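Local coordinates for protein flap endonuclease 1 (Desulfurococcus amylolyticus, PDB 3ORY) that probably cleaves 5' flap DNA structures as a structure-specific nuclease of the XPG/FEN-1 family in a hyperthermophilic archaeon, at residues G86-Y91 with I308-P313; F76-N81 with T203-R208; I37-G42 with A169-I174. All coordinates share one frame; numbering follows the deposited sequence.

Contact 1 (G86-Y91 with I308-P313); sequences GIKPVY and IEWHTP
On one face of the Trp310 indole rests Lys88, its CB against the rim at CZ2 and its CD farther above, while Pro89 O sits at the pyrrole edge. Trp310 NE1 donates to Pro89 O at 2.9 Å, a moderately bent bond (143°). The acceptor stands a little out of the indole plane, and the donor is tilted from the carbonyl plane, so the two flat groups meet askew. At the benzo end, Lys88 CB comes to 3.5 Å from Trp310 CZ2. With CG anti to the carbonyl carbon (chi1 -60°) and the chain extended beyond it, NZ is carried away from the ring. Two residues from this pair on each segment, Ile308 and Val90 meet at about a right angle, Ile308 CG2 lying 3.8 Å from Val90 CB. Pro159, Phe344 and Ile348 also touch Trp310, so the ring joins the sheet to the last part of the chain. The backbones of Lys88 and Val90 bond to strand 37-41, whereas the intervening Pro89 O turns to the indole. Here a loop side chain takes up a strand carbonyl at the start of 88-93, a strand of the parallel beta-alpha-beta core expected of a PIN-like nuclease.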
loop_
_atom_site.group_PDB
_atom_site.type_symbol
_atom_site.label_atom_id
_atom_site.label_comp_id
_atom_site.label_asym_id
_atom_site.label_seq_id
_atom_site.Cartn_x
_atom_site.Cartn_y
_atom_site.Cartn_z
ATOM N N GLY A 86 8.610 -18.015 0.867
ATOM C CA GLY A 86 9.519 -18.071 2.020
ATOM C C GLY A 86 9.604 -16.780 2.824
ATOM O O GLY A 86 10.377 -16.682 3.781
ATOM N N ILE A 87 8.805 -15.789 2.437
ATOM C CA ILE A 87 8.738 -14.517 3.164
ATOM C C ILE A 87 7.915 -14.695 4.444
ATOM O O ILE A 87 6.915 -15.409 4.454
ATOM C CB ILE A 87 8.173 -13.377 2.274
ATOM C CG1 ILE A 87 9.151 -13.046 1.137
ATOM C CG2 ILE A 87 7.895 -12.125 3.092
ATOM C CD1 ILE A 87 8.498 -12.367 -0.063
ATOM N N LYS A 88 8.360 -14.063 5.523
ATOM C CA LYS A 88 7.622 -14.082 6.782
ATOM C C LYS A 88 6.863 -12.765 6.927
ATOM O O LYS A 88 7.431 -11.764 7.366
ATOM C CB LYS A 88 8.573 -14.336 7.957
ATOM C CG LYS A 88 9.315 -15.675 7.840
ATOM C CD LYS A 88 10.189 -15.954 9.048
ATOM C CE LYS A 88 10.751 -17.368 8.970
ATOM N NZ LYS A 88 11.900 -17.551 9.889
ATOM N N PRO A 89 5.573 -12.755 6.540
ATOM C CA PRO A 89 4.864 -11.482 6.548
ATOM C C PRO A 89 4.229 -11.140 7.889
ATOM O O PRO A 89 3.787 -12.025 8.633
ATOM C CB PRO A 89 3.784 -11.687 5.478
ATOM C CG PRO A 89 3.459 -13.165 5.551
ATOM C CD PRO A 89 4.696 -13.868 6.116
ATOM N N VAL A 90 4.197 -9.844 8.186
ATOM C CA VAL A 90 3.446 -9.313 9.309
ATOM C C VAL A 90 2.774 -8.030 8.815
ATOM O O VAL A 90 3.401 -7.209 8.140
ATOM C CB VAL A 90 4.343 -9.060 10.565
ATOM C CG1 VAL A 90 5.609 -8.263 10.213
ATOM C CG2 VAL A 90 3.549 -8.372 11.700
ATOM N N TYR A 91 1.493 -7.883 9.115
ATOM C CA TYR A 91 0.757 -6.696 8.705
ATOM C C TYR A 91 0.740 -5.690 9.843
ATOM O O TYR A 91 0.895 -6.061 11.003
ATOM C CB TYR A 91 -0.669 -7.068 8.271
ATOM C CG TYR A 91 -0.699 -7.740 6.909
ATOM C CD1 TYR A 91 -0.936 -7.003 5.744
ATOM C CD2 TYR A 91 -0.472 -9.109 6.787
ATOM C CE1 TYR A 91 -0.963 -7.628 4.488
ATOM C CE2 TYR A 91 -0.489 -9.735 5.547
ATOM C CZ TYR A 91 -0.729 -8.989 4.407
ATOM O OH TYR A 91 -0.743 -9.626 3.195
ATOM N N ILE A 308 5.978 -9.965 17.331
ATOM C CA ILE A 308 5.648 -10.611 16.065
ATOM C C ILE A 308 5.878 -12.128 16.115
ATOM O O ILE A 308 7.025 -12.601 16.124
ATOM C CB ILE A 308 6.450 -9.982 14.907
ATOM C CG1 ILE A 308 6.210 -8.461 14.848
ATOM C CG2 ILE A 308 6.103 -10.650 13.589
ATOM C CD1 ILE A 308 7.279 -7.707 14.079
ATOM N N GLU A 309 4.774 -12.873 16.151
ATOM C CA GLU A 309 4.814 -14.339 16.192
ATOM C C GLU A 309 3.845 -14.926 15.175
ATOM O O GLU A 309 2.763 -14.389 14.958
ATOM C CB GLU A 309 4.456 -14.858 17.589
ATOM C CG GLU A 309 5.469 -14.514 18.684
ATOM C CD GLU A 309 5.043 -15.010 20.058
ATOM O OE1 GLU A 309 3.836 -15.273 20.265
ATOM O OE2 GLU A 309 5.921 -15.140 20.939
ATOM N N TRP A 310 4.248 -16.037 14.567
ATOM C CA TRP A 310 3.409 -16.772 13.637
ATOM C C TRP A 310 2.816 -18.000 14.332
ATOM O O TRP A 310 3.524 -18.718 15.045
ATOM C CB TRP A 310 4.220 -17.172 12.400
ATOM C CG TRP A 310 4.659 -15.984 11.575
ATOM C CD1 TRP A 310 4.029 -15.478 10.481
ATOM C CD2 TRP A 310 5.809 -15.153 11.795
ATOM N NE1 TRP A 310 4.709 -14.386 9.998
ATOM C CE2 TRP A 310 5.804 -14.161 10.787
ATOM C CE3 TRP A 310 6.849 -15.156 12.733
ATOM C CZ2 TRP A 310 6.790 -13.172 10.701
ATOM C CZ3 TRP A 310 7.833 -14.172 12.644
ATOM C CH2 TRP A 310 7.795 -13.196 11.636
ATOM N N HIS A 311 1.519 -18.228 14.133
ATOM C CA HIS A 311 0.811 -19.356 14.758
ATOM C C HIS A 311 0.275 -20.324 13.724
ATOM O O HIS A 311 0.090 -19.964 12.562
ATOM C CB HIS A 311 -0.344 -18.866 15.638
ATOM C CG HIS A 311 0.078 -17.919 16.712
ATOM N ND1 HIS A 311 0.993 -18.261 17.689
ATOM C CD2 HIS A 311 -0.286 -16.641 16.966
ATOM C CE1 HIS A 311 1.178 -17.229 18.494
ATOM N NE2 HIS A 311 0.411 -16.234 18.079
ATOM N N THR A 312 0.023 -21.558 14.161
ATOM C CA THR A 312 -0.517 -22.595 13.298
ATOM C C THR A 312 -1.798 -22.108 12.619
ATOM O O THR A 312 -2.718 -21.654 13.288
ATOM C CB THR A 312 -0.800 -23.883 14.111
ATOM O OG1 THR A 312 0.393 -24.264 14.805
ATOM C CG2 THR A 312 -1.248 -25.037 13.201
ATOM N N PRO A 313 -1.854 -22.188 11.278
ATOM C CA PRO A 313 -3.102 -21.829 10.604
ATOM C C PRO A 313 -4.287 -22.659 11.106
ATOM O O PRO A 313 -4.114 -23.821 11.505
ATOM C CB PRO A 313 -2.808 -22.135 9.137
ATOM C CG PRO A 313 -1.310 -22.000 9.030
ATOM C CD PRO A 313 -0.776 -22.511 10.324
#

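Contact 2 (F76-N81 with T203-R208); sequences FYRTIN and TISGRR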
loop_
_atom_site.group_PDB
_atom_site.type_symbol
_atom_site.label_atom_id
_atom_site.label_comp_id
_atom_site.label_asym_id
_atom_site.label_seq_id
_atom_site.Cartn_x
_atom_site.Cartn_y
_atom_site.Cartn_z
ATOM N N PHE A 76 -6.095 -13.140 1.296
ATOM C CA PHE A 76 -5.922 -14.585 1.373
ATOM C C PHE A 76 -4.872 -15.096 0.384
ATOM O O PHE A 76 -3.835 -15.628 0.785
ATOM C CB PHE A 76 -7.270 -15.278 1.154
ATOM C CG PHE A 76 -7.216 -16.786 1.240
ATOM C CD1 PHE A 76 -6.853 -17.426 2.429
ATOM C CD2 PHE A 76 -7.567 -17.568 0.138
ATOM C CE1 PHE A 76 -6.823 -18.832 2.502
ATOM C CE2 PHE A 76 -7.542 -18.969 0.205
ATOM C CZ PHE A 76 -7.173 -19.597 1.388
ATOM N N TYR A 77 -5.132 -14.910 -0.901
ATOM C CA TYR A 77 -4.296 -15.507 -1.938
ATOM C C TYR A 77 -2.895 -14.908 -2.025
ATOM O O TYR A 77 -1.930 -15.638 -2.236
ATOM C CB TYR A 77 -5.004 -15.488 -3.300
ATOM C CG TYR A 77 -6.187 -16.435 -3.344
ATOM C CD1 TYR A 77 -5.996 -17.826 -3.303
ATOM C CD2 TYR A 77 -7.495 -15.953 -3.431
ATOM C CE1 TYR A 77 -7.083 -18.708 -3.341
ATOM C CE2 TYR A 77 -8.590 -16.834 -3.477
ATOM C CZ TYR A 77 -8.371 -18.203 -3.424
ATOM O OH TYR A 77 -9.441 -19.068 -3.459
ATOM N N ARG A 78 -2.785 -13.590 -1.852
ATOM C CA ARG A 78 -1.482 -12.932 -1.903
ATOM C C ARG A 78 -0.618 -13.306 -0.704
ATOM O O ARG A 78 0.585 -13.529 -0.855
ATOM C CB ARG A 78 -1.631 -11.412 -2.004
ATOM C CG ARG A 78 -0.319 -10.623 -1.944
ATOM C CD ARG A 78 0.610 -10.966 -3.115
ATOM N NE ARG A 78 -0.047 -10.808 -4.415
ATOM C CZ ARG A 78 0.603 -10.638 -5.565
ATOM N NH1 ARG A 78 1.927 -10.585 -5.581
ATOM N NH2 ARG A 78 -0.072 -10.504 -6.697
ATOM N N THR A 79 -1.228 -13.387 0.481
ATOM C CA THR A 79 -0.479 -13.765 1.685
ATOM C C THR A 79 0.055 -15.192 1.567
ATOM O O THR A 79 1.189 -15.461 1.963
ATOM C CB THR A 79 -1.298 -13.597 2.976
ATOM O OG1 THR A 79 -1.720 -12.229 3.092
ATOM C CG2 THR A 79 -0.460 -13.958 4.207
ATOM N N ILE A 80 -0.773 -16.086 1.029
ATOM C CA ILE A 80 -0.355 -17.463 0.733
ATOM C C ILE A 80 0.869 -17.466 -0.177
ATOM O O ILE A 80 1.856 -18.136 0.121
ATOM C CB ILE A 80 -1.492 -18.306 0.110
ATOM C CG1 ILE A 80 -2.576 -18.560 1.154
ATOM C CG2 ILE A 80 -0.962 -19.669 -0.410
ATOM C CD1 ILE A 80 -3.775 -19.316 0.614
ATOM N N ASN A 81 0.810 -16.696 -1.266
ATOM C CA ASN A 81 1.930 -16.604 -2.223
ATOM C C ASN A 81 3.210 -16.111 -1.584
ATOM O O ASN A 81 4.295 -16.612 -1.879
ATOM C CB ASN A 81 1.596 -15.663 -3.367
ATOM C CG ASN A 81 0.611 -16.245 -4.334
ATOM O OD1 ASN A 81 0.680 -17.436 -4.709
ATOM N ND2 ASN A 81 -0.316 -15.400 -4.780
ATOM N N THR A 203 2.341 -6.545 -3.050
ATOM C CA THR A 203 0.929 -6.930 -3.017
ATOM C C THR A 203 0.331 -7.097 -4.413
ATOM O O THR A 203 -0.795 -7.565 -4.548
ATOM C CB THR A 203 0.080 -5.920 -2.220
ATOM O OG1 THR A 203 0.221 -4.622 -2.805
ATOM C CG2 THR A 203 0.526 -5.883 -0.761
ATOM N N ILE A 204 1.088 -6.723 -5.447
ATOM C CA ILE A 204 0.567 -6.712 -6.815
ATOM C C ILE A 204 1.496 -7.334 -7.864
ATOM O O ILE A 204 1.226 -7.216 -9.057
ATOM C CB ILE A 204 0.189 -5.271 -7.294
ATOM C CG1 ILE A 204 1.414 -4.334 -7.263
ATOM C CG2 ILE A 204 -1.003 -4.717 -6.498
ATOM C CD1 ILE A 204 1.262 -3.043 -8.108
ATOM N N SER A 205 2.581 -7.976 -7.427
ATOM C CA SER A 205 3.587 -8.506 -8.361
ATOM C C SER A 205 3.057 -9.681 -9.184
ATOM O O SER A 205 2.070 -10.319 -8.811
ATOM C CB SER A 205 4.894 -8.875 -7.643
ATOM O OG SER A 205 4.693 -9.848 -6.634
ATOM N N GLY A 206 3.721 -9.949 -10.307
ATOM C CA GLY A 206 3.305 -11.008 -11.218
ATOM C C GLY A 206 2.971 -10.487 -12.601
ATOM O O GLY A 206 3.361 -9.378 -12.979
ATOM N N ARG A 207 2.228 -11.295 -13.350
ATOM C CA ARG A 207 1.939 -11.027 -14.753
ATOM C C ARG A 207 0.463 -10.708 -14.960
ATOM O O ARG A 207 -0.407 -11.502 -14.597
ATOM C CB ARG A 207 2.342 -12.245 -15.594
ATOM C CG ARG A 207 3.787 -12.701 -15.355
ATOM C CD ARG A 207 4.060 -14.139 -15.818
ATOM N NE ARG A 207 4.071 -14.364 -17.272
ATOM C CZ ARG A 207 4.362 -13.470 -18.224
ATOM N NH1 ARG A 207 4.688 -12.214 -17.936
ATOM N NH2 ARG A 207 4.325 -13.848 -19.496
ATOM N N ARG A 208 0.185 -9.543 -15.539
ATOM C CA ARG A 208 -1.191 -9.160 -15.868
ATOM C C ARG A 208 -1.438 -9.185 -17.377
ATOM O O ARG A 208 -0.695 -8.569 -18.148
ATOM C CB ARG A 208 -1.575 -7.805 -15.236
ATOM C CG ARG A 208 -0.479 -6.727 -15.254
ATOM C CD ARG A 208 -0.864 -5.458 -14.458
ATOM N NE ARG A 208 -2.135 -4.867 -14.891
ATOM C CZ ARG A 208 -2.509 -3.605 -14.671
ATOM N NH1 ARG A 208 -1.711 -2.758 -14.026
ATOM N NH2 ARG A 208 -3.691 -3.186 -15.106
#
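Helix 70-84 is fastened to the turn that leads into strand 206-209 by Arg78, whose guanidinium grips Ser205 O end-on with two nitrogens. Arg78 NH2 donates to Ser205 O at 3.0 Å, in the carbonyl plane and on a lone pair, with an N-H...O angle of 156°. Arg78 NH1 reaches the same Ser205 O at 3.2 Å, less straight and tilted from that plane. The oxygen lies almost exactly in the guanidinium plane, and the paired bonds fix where the end of the group lies and how it points. A weak bond from Arg78 NH1 to Ser205 OG, 3.1 Å, adds a third tie and may give some resistance to twisting. Across the face of the group lies Thr203 O, 3.2 Å above its plane and toward the rim; although Arg78 NE is near it, no hydrogen bond forms there. The torsions account for the reach: CG is anti to the backbone N (chi1 175°), then chi2 and chi3 bend the chain so that CG and CD pass along Thr203. Gly206 follows with backbone angles that call for glycine, and the chain turns into the strand. There Gly206 and Arg208 pair with 216-225 in antiparallel fashion, and Ser205 touches Pro221 of that strand. Thr203 leans on Ala45, Gln48 and Phe49 of helix 42-52, and Phe49 also meets Arg78. Helix 70-84 thus lies between helix 42-52 and, through Phe76, Tyr77 and Ile80, helix 330-347.

Contact 3 (I37-G42 with A169-I174); sequences IIVIDG and AQAAYI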
loop_
_atom_site.group_PDB
_atom_site.type_symbol
_atom_site.label_atom_id
_atom_site.label_comp_id
_atom_site.label_asym_id
_atom_site.label_seq_id
_atom_site.Cartn_x
_atom_site.Cartn_y
_atom_site.Cartn_z
ATOM N N ILE A 37 11.653 -11.096 7.146
ATOM C CA ILE A 37 10.419 -10.596 7.736
ATOM C C ILE A 37 10.065 -9.294 7.038
ATOM O O ILE A 37 10.874 -8.366 6.994
ATOM C CB ILE A 37 10.557 -10.383 9.260
ATOM C CG1 ILE A 37 10.948 -11.703 9.949
ATOM C CG2 ILE A 37 9.243 -9.783 9.848
ATOM C CD1 ILE A 37 11.368 -11.572 11.422
ATOM N N ILE A 38 8.863 -9.231 6.472
ATOM C CA ILE A 38 8.413 -8.032 5.769
ATOM C C ILE A 38 7.187 -7.486 6.479
ATOM O O ILE A 38 6.212 -8.220 6.700
ATOM C CB ILE A 38 8.102 -8.313 4.269
ATOM C CG1 ILE A 38 9.326 -8.874 3.535
ATOM C CG2 ILE A 38 7.563 -7.058 3.560
ATOM C CD1 ILE A 38 10.509 -7.954 3.466
ATOM N N VAL A 39 7.242 -6.214 6.867
ATOM C CA VAL A 39 6.095 -5.598 7.525
ATOM C C VAL A 39 5.231 -4.843 6.510
ATOM O O VAL A 39 5.653 -3.849 5.921
ATOM C CB VAL A 39 6.490 -4.768 8.784
ATOM C CG1 VAL A 39 7.478 -3.663 8.459
ATOM C CG2 VAL A 39 5.251 -4.217 9.493
ATOM N N ILE A 40 4.015 -5.336 6.314
ATOM C CA ILE A 40 3.149 -4.855 5.242
ATOM C C ILE A 40 2.095 -3.905 5.781
ATOM O O ILE A 40 1.297 -4.273 6.654
ATOM C CB ILE A 40 2.452 -6.041 4.517
ATOM C CG1 ILE A 40 3.503 -7.060 4.046
ATOM C CG2 ILE A 40 1.583 -5.532 3.343
ATOM C CD1 ILE A 40 2.909 -8.449 3.681
ATOM N N ASP A 41 2.087 -2.677 5.268
ATOM C CA ASP A 41 1.077 -1.736 5.701
ATOM C C ASP A 41 -0.289 -2.282 5.321
ATOM O O ASP A 41 -0.534 -2.631 4.160
ATOM C CB ASP A 41 1.296 -0.351 5.114
ATOM C CG ASP A 41 0.309 0.647 5.650
ATOM O OD1 ASP A 41 0.543 1.184 6.756
ATOM O OD2 ASP A 41 -0.718 0.877 4.978
ATOM N N GLY A 42 -1.148 -2.389 6.329
ATOM C CA GLY A 42 -2.448 -3.039 6.206
ATOM C C GLY A 42 -3.411 -2.315 5.275
ATOM O O GLY A 42 -3.902 -2.904 4.325
ATOM N N ALA A 169 4.093 4.675 9.633
ATOM C CA ALA A 169 5.083 5.077 10.657
ATOM C C ALA A 169 5.509 3.911 11.545
ATOM O O ALA A 169 6.690 3.760 11.861
ATOM C CB ALA A 169 4.501 6.207 11.534
ATOM N N GLN A 170 4.530 3.122 11.988
ATOM C CA GLN A 170 4.806 1.923 12.776
ATOM C C GLN A 170 5.595 0.896 11.973
ATOM O O GLN A 170 6.514 0.267 12.510
ATOM C CB GLN A 170 3.514 1.293 13.321
ATOM C CG GLN A 170 3.751 0.098 14.265
ATOM C CD GLN A 170 4.454 0.488 15.552
ATOM O OE1 GLN A 170 4.226 1.572 16.092
ATOM N NE2 GLN A 170 5.313 -0.400 16.056
ATOM N N ALA A 171 5.246 0.734 10.695
ATOM C CA ALA A 171 6.013 -0.142 9.793
ATOM C C ALA A 171 7.483 0.288 9.754
ATOM O O ALA A 171 8.377 -0.537 9.970
ATOM C CB ALA A 171 5.409 -0.145 8.372
ATOM N N ALA A 172 7.723 1.579 9.502
ATOM C CA ALA A 172 9.083 2.140 9.498
ATOM C C ALA A 172 9.817 1.870 10.807
ATOM O O ALA A 172 11.000 1.511 10.800
ATOM C CB ALA A 172 9.049 3.649 9.215
ATOM N N TYR A 173 9.116 2.056 11.929
ATOM C CA TYR A 173 9.715 1.859 13.252
ATOM C C TYR A 173 10.110 0.402 13.521
ATOM O O TYR A 173 11.166 0.135 14.101
ATOM C CB TYR A 173 8.784 2.367 14.356
ATOM C CG TYR A 173 9.398 2.314 15.745
ATOM C CD1 TYR A 173 10.420 3.203 16.121
ATOM C CD2 TYR A 173 8.954 1.384 16.685
ATOM C CE1 TYR A 173 10.986 3.157 17.410
ATOM C CE2 TYR A 173 9.514 1.329 17.975
ATOM C CZ TYR A 173 10.526 2.206 18.322
ATOM O OH TYR A 173 11.059 2.138 19.588
ATOM N N ILE A 174 9.257 -0.536 13.118
ATOM C CA ILE A 174 9.582 -1.961 13.219
ATOM C C ILE A 174 10.882 -2.304 12.453
ATOM O O ILE A 174 11.740 -3.061 12.952
ATOM C CB ILE A 174 8.377 -2.840 12.767
ATOM C CG1 ILE A 174 7.219 -2.677 13.767
ATOM C CG2 ILE A 174 8.770 -4.318 12.640
ATOM C CD1 ILE A 174 5.844 -3.196 13.249
#
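Ile174 N bonds to Gln170 O at 2.9 Å, an ordinary helical link in the turn that presents Ile174 and Ala171 to Val39. Between the segments themselves the contact is apolar and buried. Val39 spreads its two methyls over the helix. CG1, set between the backbone N and carbonyl carbon (chi1 58°), packs against Ala171 CB. The same CG1 lies 3.6 Å from Ala171 O. CG2, anti to the backbone N, meets Ile174 CD1 at 3.9 Å. The small Ala171 lets the helix come close, its CA only 5.9 Å from the CA of Val39. In fold terms, helix 167-176 is the connection of a beta-alpha-beta crossover from strand 160-162 to 182-184, passing over the two strands between them, 37-41 and 88-93. An alanine at Val39 would remove both methyls and would probably leave Ile174 CD1 without its mate, opening a gap between sheet and helix. Two residues on, Asp41 caps the helix starting at Gly42 by taking the Asn44 N-H on OD2. That oxygen is also close to Glu168 OE2, a pairing of acids consistent with the metal-binding carboxylate cluster of FEN-1 relatives.

In the fold
Followed from the N terminus, the first halves come in the order 37-42, 76-81, 86-91, and their partners 169-174, 203-208, 308-313 return in the same order. Contact 3 closes first, contact 2 next and contact 1 last, so each pair of contacts crosses and none encloses another. They set helix 167-176 and a late loop against one sheet, and helix 70-84 against the turn entering its strand 206-209. Strands 37-41 and 88-93 lie side by side, Val90 exchanging backbone bonds with Ile38 and Ile40, which joins contacts 1 and 3. The probable Tyr91 OH to Thr79 OG1 bond links contact 1 to helix 70-84, while Thr203 packs on Ile40, bringing contact 2 to contact 3.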